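Local coordinates for TnpArep for protein (Escherichia coli, PDB 4ER8) that binds hairpins of repetitive extragenic palindrome (REP) DNA and cleaves and recombines the mosaic elements built from them, acting as a transposase with single-stranded DNA endonuclease activity, at residues 46-51 with 74-79; 14-19 with 62-67; 4-9 with 96-101. One frame throughout, in Å; residues are numbered along the deposited sequence.

Contact 1. Residues 46-51 with 74-79; sequences RPFEIN and SSRWRE. With nucleotides of chain B.
Arg-46 and Arg-76 are laid across each other, their guanidinium planes 72° apart: Arg-76 bonds carbonyls through its guanidinium, while Arg-46 offers CB to Arg-76 and its own guanidinium to Ser-75. Arg-76 is extended from CG to NE and runs from helix 73-87 to the turn before strand 49-55. Its NE donates to Arg-46 O at 3.3 Å, from above the carbonyl plane and with an N-H...O angle of 146°, so the bond is bent. CB of Arg-46 lies over one face of the Arg-76 guanidinium, 3.8 Å from Arg-76 NE, and Pro-47 O lies at the edge of that guanidinium, near its plane. The charge of Arg-76 is paired with Asp-70. Phe-48 meets the aliphatic part, its CD2 3.9 Å from Arg-76 CD, with ring and guanidinium nearly perpendicular at 89°. Arg-46, also extended, reaches across the side of the helix, where Ser-75 CB lies over one face of its guanidinium, 3.3 Å from Arg-46 NH1; Arg-46 NH2 forms a salt bridge with a DNA phosphate. The contact thus ties the turn between helix 32-45 and edge strand 49-55 to helix 73-87, whose Trp-77 stacks on Trp-64 of strand 59-65.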
# COMPACT_ATOMS: atom_id res chain seq x y z
N ARG A 46 -10.70 13.02 -4.04
CA ARG A 46 -11.48 12.15 -3.16
C ARG A 46 -10.67 11.98 -1.91
O ARG A 46 -9.90 11.03 -1.79
CB ARG A 46 -11.73 10.80 -3.82
CG ARG A 46 -12.47 10.88 -5.16
CD ARG A 46 -12.55 9.52 -5.83
NE ARG A 46 -13.11 9.56 -7.18
CZ ARG A 46 -14.34 9.18 -7.49
NH1 ARG A 46 -15.16 8.71 -6.54
NH2 ARG A 46 -14.76 9.25 -8.76
N PRO A 47 -10.79 12.94 -0.97
CA PRO A 47 -9.89 12.94 0.21
C PRO A 47 -9.83 11.60 0.97
O PRO A 47 -10.84 10.90 1.11
CB PRO A 47 -10.48 14.06 1.12
CG PRO A 47 -11.81 14.40 0.53
CD PRO A 47 -11.70 14.09 -0.95
N PHE A 48 -8.63 11.24 1.42
CA PHE A 48 -8.48 10.17 2.42
C PHE A 48 -7.21 10.38 3.24
O PHE A 48 -6.38 11.21 2.87
CB PHE A 48 -8.50 8.77 1.78
CG PHE A 48 -7.35 8.50 0.84
CD1 PHE A 48 -6.24 7.80 1.27
CD2 PHE A 48 -7.41 8.92 -0.49
CE1 PHE A 48 -5.19 7.53 0.38
CE2 PHE A 48 -6.40 8.67 -1.36
CZ PHE A 48 -5.26 7.98 -0.94
N GLU A 49 -7.08 9.64 4.33
CA GLU A 49 -5.86 9.68 5.12
C GLU A 49 -4.99 8.44 4.86
O GLU A 49 -5.45 7.30 5.01
CB GLU A 49 -6.19 9.82 6.61
CG GLU A 49 -5.26 10.79 7.37
CD GLU A 49 -4.99 10.34 8.81
OE1 GLU A 49 -3.86 10.60 9.32
OE2 GLU A 49 -5.89 9.71 9.43
N ILE A 50 -3.75 8.68 4.43
CA ILE A 50 -2.75 7.64 4.32
C ILE A 50 -2.18 7.35 5.71
O ILE A 50 -1.27 8.05 6.17
CB ILE A 50 -1.60 8.04 3.40
CG1 ILE A 50 -2.11 8.36 1.99
CG2 ILE A 50 -0.57 6.91 3.35
CD1 ILE A 50 -0.99 8.66 0.92
N ASN A 51 -2.70 6.31 6.36
CA ASN A 51 -2.15 5.84 7.63
C ASN A 51 -0.74 5.31 7.41
O ASN A 51 0.19 5.68 8.16
CB ASN A 51 -3.05 4.77 8.22
CG ASN A 51 -4.34 5.32 8.76
OD1 ASN A 51 -4.37 5.85 9.85
ND2 ASN A 51 -5.41 5.19 8.00
N SER A 74 -13.07 1.82 -3.57
CA SER A 74 -13.06 1.24 -4.91
C SER A 74 -12.69 2.27 -5.96
O SER A 74 -11.65 2.15 -6.67
CB SER A 74 -14.40 0.58 -5.24
OG SER A 74 -14.56 -0.66 -4.56
N SER A 75 -13.50 3.32 -6.02
CA SER A 75 -13.21 4.44 -6.93
C SER A 75 -11.79 4.90 -6.76
O SER A 75 -11.04 5.04 -7.74
CB SER A 75 -14.14 5.57 -6.61
OG SER A 75 -15.46 5.12 -6.76
N ARG A 76 -11.41 5.14 -5.51
CA ARG A 76 -10.11 5.69 -5.25
C ARG A 76 -9.02 4.83 -5.88
O ARG A 76 -8.13 5.37 -6.50
CB ARG A 76 -9.90 5.96 -3.76
CG ARG A 76 -10.88 7.03 -3.18
CD ARG A 76 -10.72 7.15 -1.67
NE ARG A 76 -11.43 8.26 -1.04
CZ ARG A 76 -12.72 8.28 -0.68
NH1 ARG A 76 -13.52 7.25 -0.94
NH2 ARG A 76 -13.23 9.34 -0.05
N TRP A 77 -9.12 3.50 -5.76
CA TRP A 77 -8.09 2.65 -6.31
C TRP A 77 -8.23 2.65 -7.80
O TRP A 77 -7.24 2.47 -8.52
CB TRP A 77 -8.22 1.21 -5.81
CG TRP A 77 -7.42 0.93 -4.58
CD1 TRP A 77 -7.89 0.41 -3.44
CD2 TRP A 77 -6.02 1.16 -4.38
NE1 TRP A 77 -6.88 0.30 -2.51
CE2 TRP A 77 -5.72 0.75 -3.07
CE3 TRP A 77 -5.00 1.69 -5.18
CZ2 TRP A 77 -4.44 0.84 -2.53
CZ3 TRP A 77 -3.71 1.76 -4.65
CH2 TRP A 77 -3.45 1.34 -3.33
N ARG A 78 -9.45 2.81 -8.28
CA ARG A 78 -9.61 2.71 -9.72
C ARG A 78 -8.93 3.89 -10.37
O ARG A 78 -8.20 3.73 -11.36
CB ARG A 78 -11.06 2.62 -10.13
CG ARG A 78 -11.17 2.38 -11.60
CD ARG A 78 -12.32 3.11 -12.19
NE ARG A 78 -13.65 2.56 -11.91
CZ ARG A 78 -14.63 3.26 -11.36
NH1 ARG A 78 -14.44 4.55 -11.00
NH2 ARG A 78 -15.81 2.69 -11.18
N GLU A 79 -9.11 5.07 -9.79
CA GLU A 79 -8.46 6.22 -10.35
C GLU A 79 -6.95 6.09 -10.21
O GLU A 79 -6.21 6.31 -11.18
CB GLU A 79 -9.01 7.52 -9.77
CG GLU A 79 -10.51 7.85 -10.11
CD GLU A 79 -10.87 7.77 -11.63
OE1 GLU A 79 -9.96 7.95 -12.51
OE2 GLU A 79 -12.07 7.54 -11.93
P DC B 30 -8.94 -2.30 -10.48
OP1 DC B 30 -8.10 -2.27 -9.27
OP2 DC B 30 -8.88 -3.50 -11.36
O5' DC B 30 -10.50 -2.10 -10.11
C5' DC B 30 -10.88 -1.02 -9.31
C4' DC B 30 -12.39 -0.98 -9.09
O4' DC B 30 -13.03 -0.76 -10.34
C3' DC B 30 -13.05 -2.22 -8.56
O3' DC B 30 -13.09 -2.10 -7.18
C2' DC B 30 -14.45 -2.16 -9.12
C1' DC B 30 -14.28 -1.42 -10.43
N1 DC B 30 -14.21 -2.25 -11.70
C2 DC B 30 -15.35 -2.56 -12.40
O2 DC B 30 -16.42 -2.19 -11.93
N3 DC B 30 -15.28 -3.29 -13.57
C4 DC B 30 -14.08 -3.69 -14.02
N4 DC B 30 -14.03 -4.38 -15.15
C5 DC B 30 -12.88 -3.38 -13.33
C6 DC B 30 -13.00 -2.65 -12.20
P DT B 29 -5.75 0.27 -15.81
OP1 DT B 29 -4.82 1.01 -14.91
OP2 DT B 29 -5.30 -0.93 -16.56
O5' DT B 29 -7.16 0.01 -15.09
C5' DT B 29 -7.55 0.97 -14.10
C4' DT B 29 -8.71 0.48 -13.25
O4' DT B 29 -9.87 0.52 -14.07
C3' DT B 29 -8.61 -0.96 -12.75
O3' DT B 29 -8.66 -0.97 -11.31
C2' DT B 29 -9.75 -1.69 -13.45
C1' DT B 29 -10.70 -0.56 -13.77
N1 DT B 29 -11.49 -0.81 -15.01
C2 DT B 29 -12.81 -0.43 -15.02
O2 DT B 29 -13.34 0.09 -14.07
N3 DT B 29 -13.50 -0.68 -16.17
C4 DT B 29 -12.95 -1.27 -17.29
O4 DT B 29 -13.58 -1.49 -18.30
C5 DT B 29 -11.58 -1.65 -17.23
C7 DT B 29 -10.99 -2.31 -18.42
C6 DT B 29 -10.90 -1.40 -16.10
P DC B 31 -13.42 -3.37 -6.28
OP1 DC B 31 -13.43 -2.92 -4.89
OP2 DC B 31 -12.57 -4.45 -6.75
O5' DC B 31 -14.93 -3.73 -6.65
C5' DC B 31 -16.07 -2.92 -6.26
C4' DC B 31 -17.37 -3.66 -6.57
O4' DC B 31 -17.40 -3.81 -8.02
C3' DC B 31 -17.48 -5.09 -5.99
O3' DC B 31 -18.59 -5.04 -5.21
C2' DC B 31 -17.78 -6.00 -7.17
C1' DC B 31 -17.98 -5.04 -8.34
N1 DC B 31 -17.21 -5.47 -9.50
C2 DC B 31 -17.87 -5.86 -10.65
O2 DC B 31 -19.11 -5.81 -10.59
N3 DC B 31 -17.11 -6.26 -11.72
C4 DC B 31 -15.77 -6.28 -11.68
N4 DC B 31 -15.01 -6.67 -12.76
C5 DC B 31 -15.10 -5.90 -10.49
C6 DC B 31 -15.84 -5.50 -9.44

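Contact 2. Residues 14-19 with 62-67; sequences WFFTVN and CIWTLP. With nucleotides of chain B.
Cys-62 opens the pairing with Phe-16 as an antiparallel hydrogen-bonded pair: Phe-16 N donates to Cys-62 O at 2.8 Å, and Cys-62 N returns a bond to Phe-16 O at 2.9 Å. Its sulfur sits at the edge of the Phe-16 ring, with SG 5.5 Å from the ring centroid. Ile-63 forms the non-hydrogen-bonded pair with Phe-15, where the CA atoms approach to 4.4 Å. On that face Ile-63 CG1 meets the edge of the Phe-15 ring at CD1, and helix 106-122 packs against both residues. Trp-64 restores the hydrogen-bonded pattern with Trp-14, its N and O both bonded to that residue's backbone. With chi1 at -58°, its CG lies anti to the carbonyl carbon, and the indole presents a face to Phe-16. CE1 of Phe-16 comes 3.6 Å from Trp-64 CE3 in an edge-to-face pair, planes at 56°. Beyond the strand, Leu-66 turns its CG to Trp-14 CZ3 at 3.6 Å. Trp-14 NE1 is bonded to Tyr-7 O, and DA3 N6 of chain B makes a weak hydrogen bond to Thr-17 O. The chemistry is therefore divided: four backbone bonds fix the register of two central strands of the HUH nuclease sheet, while apolar and aromatic surfaces meet on its two faces, Phe-15 with Ile-63 on one and Phe-16 with Cys-62 and Trp-64 on the other. Strand 59-65 itself carries the nickel ligands His-59 and His-61, the HUH pair, and the Phe-15 side chain is about 7 Å from the nickel ion.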
# COMPACT_ATOMS: atom_id res chain seq x y z
N TRP A 14 -8.72 0.52 6.28
CA TRP A 14 -8.42 -0.74 5.64
C TRP A 14 -6.95 -0.84 5.23
O TRP A 14 -6.23 0.17 5.10
CB TRP A 14 -9.22 -0.91 4.35
CG TRP A 14 -10.72 -0.92 4.39
CD1 TRP A 14 -11.54 -2.03 4.38
CD2 TRP A 14 -11.59 0.21 4.36
NE1 TRP A 14 -12.86 -1.64 4.35
CE2 TRP A 14 -12.91 -0.27 4.36
CE3 TRP A 14 -11.38 1.58 4.35
CZ2 TRP A 14 -14.00 0.56 4.37
CZ3 TRP A 14 -12.43 2.40 4.34
CH2 TRP A 14 -13.75 1.90 4.34
N PHE A 15 -6.55 -2.09 4.97
CA PHE A 15 -5.23 -2.46 4.52
C PHE A 15 -5.40 -3.00 3.11
O PHE A 15 -6.39 -3.73 2.86
CB PHE A 15 -4.71 -3.59 5.39
CG PHE A 15 -3.42 -4.21 4.88
CD1 PHE A 15 -2.22 -3.66 5.18
CD2 PHE A 15 -3.45 -5.34 4.07
CE1 PHE A 15 -1.04 -4.23 4.69
CE2 PHE A 15 -2.30 -5.91 3.60
CZ PHE A 15 -1.09 -5.37 3.93
N PHE A 16 -4.47 -2.68 2.20
CA PHE A 16 -4.61 -3.07 0.80
C PHE A 16 -3.27 -3.52 0.27
O PHE A 16 -2.24 -3.14 0.79
CB PHE A 16 -5.08 -1.91 -0.08
CG PHE A 16 -6.37 -1.28 0.33
CD1 PHE A 16 -6.38 -0.08 0.97
CD2 PHE A 16 -7.56 -1.85 0.03
CE1 PHE A 16 -7.56 0.58 1.30
CE2 PHE A 16 -8.78 -1.20 0.38
CZ PHE A 16 -8.77 0.01 1.01
N THR A 17 -3.29 -4.34 -0.78
CA THR A 17 -2.09 -4.87 -1.41
C THR A 17 -2.42 -4.78 -2.87
O THR A 17 -3.47 -5.33 -3.34
CB THR A 17 -1.82 -6.36 -1.03
OG1 THR A 17 -1.40 -6.46 0.35
CG2 THR A 17 -0.68 -6.93 -1.87
N VAL A 18 -1.60 -4.04 -3.61
CA VAL A 18 -1.78 -3.92 -5.05
C VAL A 18 -0.47 -4.40 -5.71
O VAL A 18 0.65 -3.94 -5.38
CB VAL A 18 -2.09 -2.51 -5.42
CG1 VAL A 18 -2.05 -2.35 -6.87
CG2 VAL A 18 -3.45 -2.07 -4.83
N ASN A 19 -0.61 -5.36 -6.61
CA ASN A 19 0.53 -5.96 -7.26
C ASN A 19 0.58 -5.59 -8.70
O ASN A 19 -0.44 -5.49 -9.39
CB ASN A 19 0.47 -7.47 -7.17
CG ASN A 19 0.64 -8.00 -5.76
OD1 ASN A 19 -0.24 -8.67 -5.25
ND2 ASN A 19 1.78 -7.72 -5.14
N CYS A 62 -0.73 -0.85 1.65
CA CYS A 62 -0.98 0.40 2.38
C CYS A 62 -2.21 0.38 3.29
O CYS A 62 -3.02 -0.54 3.24
CB CYS A 62 -1.05 1.54 1.38
SG CYS A 62 -2.49 1.40 0.37
N ILE A 63 -2.33 1.39 4.15
CA ILE A 63 -3.52 1.57 5.01
C ILE A 63 -4.19 2.94 4.85
O ILE A 63 -3.51 3.97 4.94
CB ILE A 63 -3.17 1.40 6.47
CG1 ILE A 63 -2.58 0.01 6.72
CG2 ILE A 63 -4.41 1.57 7.30
CD1 ILE A 63 -1.83 -0.15 8.08
N TRP A 64 -5.50 2.95 4.60
CA TRP A 64 -6.27 4.21 4.44
C TRP A 64 -7.38 4.33 5.44
O TRP A 64 -7.91 3.34 5.94
CB TRP A 64 -7.00 4.32 3.09
CG TRP A 64 -6.20 4.22 1.87
CD1 TRP A 64 -4.86 4.33 1.76
CD2 TRP A 64 -6.71 4.07 0.54
NE1 TRP A 64 -4.48 4.18 0.44
CE2 TRP A 64 -5.60 4.05 -0.33
CE3 TRP A 64 -7.99 3.94 -0.00
CZ2 TRP A 64 -5.73 3.87 -1.72
CZ3 TRP A 64 -8.12 3.76 -1.40
CH2 TRP A 64 -7.00 3.73 -2.23
N THR A 65 -7.77 5.56 5.70
CA THR A 65 -8.93 5.82 6.54
C THR A 65 -9.72 6.83 5.76
O THR A 65 -9.19 7.88 5.37
CB THR A 65 -8.54 6.44 7.88
OG1 THR A 65 -7.84 5.47 8.67
CG2 THR A 65 -9.79 6.93 8.64
N LEU A 66 -10.98 6.52 5.52
CA LEU A 66 -11.78 7.37 4.67
C LEU A 66 -12.62 8.34 5.52
O LEU A 66 -12.98 8.00 6.66
CB LEU A 66 -12.67 6.54 3.72
CG LEU A 66 -12.08 5.54 2.72
CD1 LEU A 66 -13.12 5.17 1.68
CD2 LEU A 66 -10.86 6.03 2.01
N PRO A 67 -12.96 9.51 4.95
CA PRO A 67 -13.78 10.55 5.54
C PRO A 67 -15.04 9.99 6.17
O PRO A 67 -15.44 8.87 5.87
CB PRO A 67 -14.16 11.39 4.33
CG PRO A 67 -12.97 11.27 3.43
CD PRO A 67 -12.57 9.86 3.56
P DA B 3 -11.30 -15.46 -2.51
OP1 DA B 3 -12.00 -14.87 -3.65
OP2 DA B 3 -11.75 -16.82 -2.18
O5' DA B 3 -9.70 -15.48 -2.52
C5' DA B 3 -8.93 -14.32 -2.74
C4' DA B 3 -8.96 -13.97 -4.24
O4' DA B 3 -8.23 -12.75 -4.47
C3' DA B 3 -8.38 -14.98 -5.20
O3' DA B 3 -9.04 -14.79 -6.39
C2' DA B 3 -6.94 -14.50 -5.32
C1' DA B 3 -7.14 -12.98 -5.32
N9 DA B 3 -6.11 -12.11 -4.76
C8 DA B 3 -5.28 -12.33 -3.69
N7 DA B 3 -4.48 -11.32 -3.43
C5 DA B 3 -4.81 -10.37 -4.39
C6 DA B 3 -4.32 -9.07 -4.67
N6 DA B 3 -3.33 -8.43 -3.97
N1 DA B 3 -4.91 -8.42 -5.69
C2 DA B 3 -5.87 -9.03 -6.37
N3 DA B 3 -6.38 -10.24 -6.21
C4 DA B 3 -5.81 -10.85 -5.19

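Contact 3. Residues 4-9 with 96-101; sequences YRRYYI and PRFWEH. With nucleotides of chain B.
Tyr-4 and Arg-97 approach from opposite directions, and the phenol oxygen lies over one face of the guanidinium, Tyr-4 OH 3.1 Å from Arg-97 NE but at an angle too poor for a hydrogen bond. The other face of that guanidinium carries the base of DC31 of chain B. A water joins Tyr-4 O to Arg-97 NH2. Arg-5 O accepts from N2 of DG1 of chain B. Arg-6 bends at chi2 (-45°), and its guanidinium lies flat on the Phe-98 ring, Arg-6 CZ 3.8 Å from the centroid of that ring in a cation-pi contact with planes at 24°. Arg-6 NH1 and NH2 both grip Phe-98 O, NH2 at 2.7 Å, with the oxygen in the guanidinium plane. Arg-6 NE donates to DC31 OP1 of chain B at 2.8 Å, and Arg-97 NE to OP2 of the same phosphate, so two arginines clasp one anion. Tyr-7 N donates to Glu-100 OE2 at 3.0 Å from above the carboxylate plane. Glu-100 OE1 and OE2 accept from N1 and N2 of DG1 of chain B, Glu-100 O accepts from DT2 N3 of chain B, and His-101 ND1 donates to DT2 O4 of chain B. The base-pairing edges of both nucleotides are thus engaged by protein, consistent with recognition of the unpaired guide sequence of an HUH transposase.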
# COMPACT_ATOMS: atom_id res chain seq x y z
N TYR A 4 -14.64 -13.09 -2.93
CA TYR A 4 -14.69 -12.16 -1.80
C TYR A 4 -15.75 -11.08 -2.03
O TYR A 4 -16.14 -10.79 -3.18
CB TYR A 4 -13.33 -11.54 -1.51
CG TYR A 4 -12.69 -10.86 -2.69
CD1 TYR A 4 -13.14 -9.61 -3.12
CD2 TYR A 4 -11.62 -11.45 -3.41
CE1 TYR A 4 -12.57 -8.99 -4.18
CE2 TYR A 4 -11.04 -10.81 -4.46
CZ TYR A 4 -11.53 -9.59 -4.85
OH TYR A 4 -10.99 -8.91 -5.91
N ARG A 5 -16.20 -10.48 -0.93
CA ARG A 5 -17.11 -9.37 -1.00
C ARG A 5 -16.48 -8.16 -0.32
O ARG A 5 -16.05 -8.27 0.82
CB ARG A 5 -18.42 -9.75 -0.34
CG ARG A 5 -19.26 -8.55 0.04
CD ARG A 5 -20.41 -8.96 0.95
NE ARG A 5 -21.30 -7.84 1.01
CZ ARG A 5 -22.23 -7.64 1.93
NH1 ARG A 5 -22.40 -8.49 2.94
NH2 ARG A 5 -22.96 -6.53 1.86
N ARG A 6 -16.45 -7.01 -1.00
CA ARG A 6 -15.82 -5.84 -0.42
C ARG A 6 -16.48 -5.53 0.91
O ARG A 6 -17.69 -5.62 1.08
CB ARG A 6 -15.85 -4.67 -1.37
CG ARG A 6 -14.99 -4.85 -2.63
CD ARG A 6 -13.60 -5.42 -2.35
NE ARG A 6 -12.64 -5.16 -3.43
CZ ARG A 6 -11.40 -5.67 -3.50
NH1 ARG A 6 -10.95 -6.51 -2.59
NH2 ARG A 6 -10.60 -5.33 -4.49
N TYR A 7 -15.67 -5.21 1.90
CA TYR A 7 -16.25 -4.93 3.18
C TYR A 7 -16.36 -3.40 3.27
O TYR A 7 -15.38 -2.69 3.49
CB TYR A 7 -15.33 -5.58 4.20
CG TYR A 7 -15.63 -5.57 5.68
CD1 TYR A 7 -15.92 -4.38 6.36
CD2 TYR A 7 -15.45 -6.74 6.43
CE1 TYR A 7 -16.09 -4.37 7.76
CE2 TYR A 7 -15.61 -6.76 7.81
CZ TYR A 7 -15.93 -5.57 8.48
OH TYR A 7 -16.08 -5.59 9.87
N TYR A 8 -17.57 -2.90 3.04
CA TYR A 8 -17.79 -1.44 2.99
C TYR A 8 -18.33 -0.92 4.30
O TYR A 8 -19.34 -1.39 4.80
CB TYR A 8 -18.77 -1.05 1.88
CG TYR A 8 -18.26 -1.19 0.46
CD1 TYR A 8 -18.84 -2.08 -0.43
CD2 TYR A 8 -17.21 -0.43 0.01
CE1 TYR A 8 -18.41 -2.18 -1.73
CE2 TYR A 8 -16.74 -0.55 -1.30
CZ TYR A 8 -17.34 -1.43 -2.15
OH TYR A 8 -16.90 -1.53 -3.46
N ILE A 9 -17.63 0.06 4.86
CA ILE A 9 -18.12 0.67 6.09
C ILE A 9 -17.70 2.10 6.05
O ILE A 9 -16.55 2.40 5.79
CB ILE A 9 -17.66 -0.09 7.39
CG1 ILE A 9 -18.40 0.47 8.62
CG2 ILE A 9 -16.18 0.03 7.59
CD1 ILE A 9 -18.42 -0.46 9.90
N PRO A 96 -5.24 -7.37 -11.61
CA PRO A 96 -6.60 -6.86 -11.50
C PRO A 96 -7.05 -6.75 -10.05
O PRO A 96 -6.60 -7.50 -9.17
CB PRO A 96 -7.42 -7.95 -12.23
CG PRO A 96 -6.49 -8.39 -13.34
CD PRO A 96 -5.14 -8.45 -12.61
N ARG A 97 -7.98 -5.82 -9.83
CA ARG A 97 -8.45 -5.45 -8.51
C ARG A 97 -7.29 -5.39 -7.51
O ARG A 97 -6.22 -4.88 -7.85
CB ARG A 97 -9.60 -6.35 -8.11
CG ARG A 97 -10.58 -6.57 -9.26
CD ARG A 97 -11.70 -7.52 -8.89
NE ARG A 97 -12.52 -6.99 -7.81
CZ ARG A 97 -13.57 -7.60 -7.28
NH1 ARG A 97 -13.96 -8.77 -7.75
NH2 ARG A 97 -14.25 -7.02 -6.29
N PHE A 98 -7.51 -5.87 -6.28
CA PHE A 98 -6.59 -5.67 -5.16
C PHE A 98 -7.12 -6.38 -3.90
O PHE A 98 -8.33 -6.66 -3.80
CB PHE A 98 -6.43 -4.18 -4.85
CG PHE A 98 -7.73 -3.49 -4.56
CD1 PHE A 98 -8.23 -3.42 -3.25
CD2 PHE A 98 -8.47 -2.88 -5.59
CE1 PHE A 98 -9.45 -2.80 -2.97
CE2 PHE A 98 -9.69 -2.22 -5.30
CZ PHE A 98 -10.19 -2.21 -3.99
N TRP A 99 -6.23 -6.63 -2.94
CA TRP A 99 -6.59 -7.24 -1.69
C TRP A 99 -7.01 -6.18 -0.70
O TRP A 99 -6.34 -5.16 -0.57
CB TRP A 99 -5.40 -8.05 -1.15
CG TRP A 99 -5.58 -8.55 0.27
CD1 TRP A 99 -5.15 -7.94 1.43
CD2 TRP A 99 -6.22 -9.75 0.67
NE1 TRP A 99 -5.49 -8.69 2.52
CE2 TRP A 99 -6.17 -9.80 2.09
CE3 TRP A 99 -6.84 -10.80 -0.03
CZ2 TRP A 99 -6.71 -10.87 2.82
CZ3 TRP A 99 -7.40 -11.86 0.71
CH2 TRP A 99 -7.32 -11.89 2.11
N GLU A 100 -8.12 -6.43 0.02
CA GLU A 100 -8.69 -5.48 0.99
C GLU A 100 -8.97 -6.17 2.30
O GLU A 100 -9.59 -7.26 2.33
CB GLU A 100 -10.01 -4.91 0.51
CG GLU A 100 -10.88 -4.21 1.65
CD GLU A 100 -11.88 -5.16 2.32
OE1 GLU A 100 -11.83 -5.39 3.56
OE2 GLU A 100 -12.72 -5.71 1.58
N HIS A 101 -8.56 -5.53 3.39
CA HIS A 101 -8.90 -6.04 4.69
C HIS A 101 -9.21 -4.92 5.66
O HIS A 101 -8.40 -3.98 5.87
CB HIS A 101 -7.81 -6.97 5.23
CG HIS A 101 -7.92 -7.22 6.71
ND1 HIS A 101 -8.76 -8.19 7.24
CD2 HIS A 101 -7.32 -6.61 7.76
CE1 HIS A 101 -8.67 -8.16 8.56
NE2 HIS A 101 -7.79 -7.23 8.90
P DT B 2 -12.38 -16.36 4.29
OP1 DT B 2 -12.53 -17.78 3.88
OP2 DT B 2 -11.18 -15.97 5.05
O5' DT B 2 -12.43 -15.52 2.94
C5' DT B 2 -13.16 -15.93 1.81
C4' DT B 2 -12.83 -14.89 0.75
O4' DT B 2 -12.74 -13.60 1.44
C3' DT B 2 -11.48 -15.08 0.04
O3' DT B 2 -11.61 -14.58 -1.23
C2' DT B 2 -10.60 -14.10 0.79
C1' DT B 2 -11.55 -12.95 1.09
N1 DT B 2 -11.06 -12.03 2.17
C2 DT B 2 -10.82 -10.69 1.88
O2 DT B 2 -11.03 -10.17 0.81
N3 DT B 2 -10.34 -9.92 2.91
C4 DT B 2 -10.03 -10.32 4.19
O4 DT B 2 -9.56 -9.53 5.04
C5 DT B 2 -10.27 -11.73 4.45
C7 DT B 2 -9.98 -12.28 5.85
C6 DT B 2 -10.77 -12.50 3.44
P DC B 31 -13.42 -3.37 -6.28
OP1 DC B 31 -13.43 -2.92 -4.89
OP2 DC B 31 -12.57 -4.45 -6.75
O5' DC B 31 -14.93 -3.73 -6.65
C5' DC B 31 -16.07 -2.92 -6.26
C4' DC B 31 -17.37 -3.66 -6.57
O4' DC B 31 -17.40 -3.81 -8.02
C3' DC B 31 -17.48 -5.09 -5.99
O3' DC B 31 -18.59 -5.04 -5.21
C2' DC B 31 -17.78 -6.00 -7.17
C1' DC B 31 -17.98 -5.04 -8.34
N1 DC B 31 -17.21 -5.47 -9.50
C2 DC B 31 -17.87 -5.86 -10.65
O2 DC B 31 -19.11 -5.81 -10.59
N3 DC B 31 -17.11 -6.26 -11.72
C4 DC B 31 -15.77 -6.28 -11.68
N4 DC B 31 -15.01 -6.67 -12.76
C5 DC B 31 -15.10 -5.90 -10.49
C6 DC B 31 -15.84 -5.50 -9.44
O5' DG B 1 -14.27 -14.18 8.66
C5' DG B 1 -15.06 -15.03 7.77
C4' DG B 1 -15.21 -14.49 6.37
O4' DG B 1 -15.54 -13.04 6.38
C3' DG B 1 -13.94 -14.59 5.53
O3' DG B 1 -13.72 -15.90 5.07
C2' DG B 1 -14.32 -13.60 4.42
C1' DG B 1 -15.02 -12.47 5.20
N9 DG B 1 -14.16 -11.44 5.73
C8 DG B 1 -13.66 -11.42 7.01
N7 DG B 1 -12.89 -10.35 7.23
C5 DG B 1 -12.92 -9.62 6.04
C6 DG B 1 -12.31 -8.38 5.72
O6 DG B 1 -11.59 -7.69 6.48
N1 DG B 1 -12.57 -7.95 4.40
C2 DG B 1 -13.35 -8.69 3.54
N2 DG B 1 -13.50 -8.18 2.32
N3 DG B 1 -13.94 -9.87 3.84
C4 DG B 1 -13.68 -10.28 5.10
O HOH W 1 -16.35 -8.68 -4.53

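How the contacts relate
All three contacts reach the same four-stranded antiparallel sheet, ordered 49-55, 59-65, 13-19, 99-102. Contact 2 joins its two central strands, contact 1 lies by edge strand 49-55, and contact 3 by the other edge, 99-102. The centre of contact 2 lies about 8 Å from that of contact 1 and about 10 Å from that of contact 3; contacts 1 and 3 are about 13 Å apart, centre to centre. Along the chain contacts 1 and 2 alternate their segments, and both are nested within the loop closed by contact 3. Trp-77 of helix 73-87 touches both Phe-16 and Phe-98. Ser-74 of that helix and Arg-6 and Arg-97 of contact 3 bind the same DC31 phosphate of chain B, so contacts 1 and 3 share a DNA-binding face.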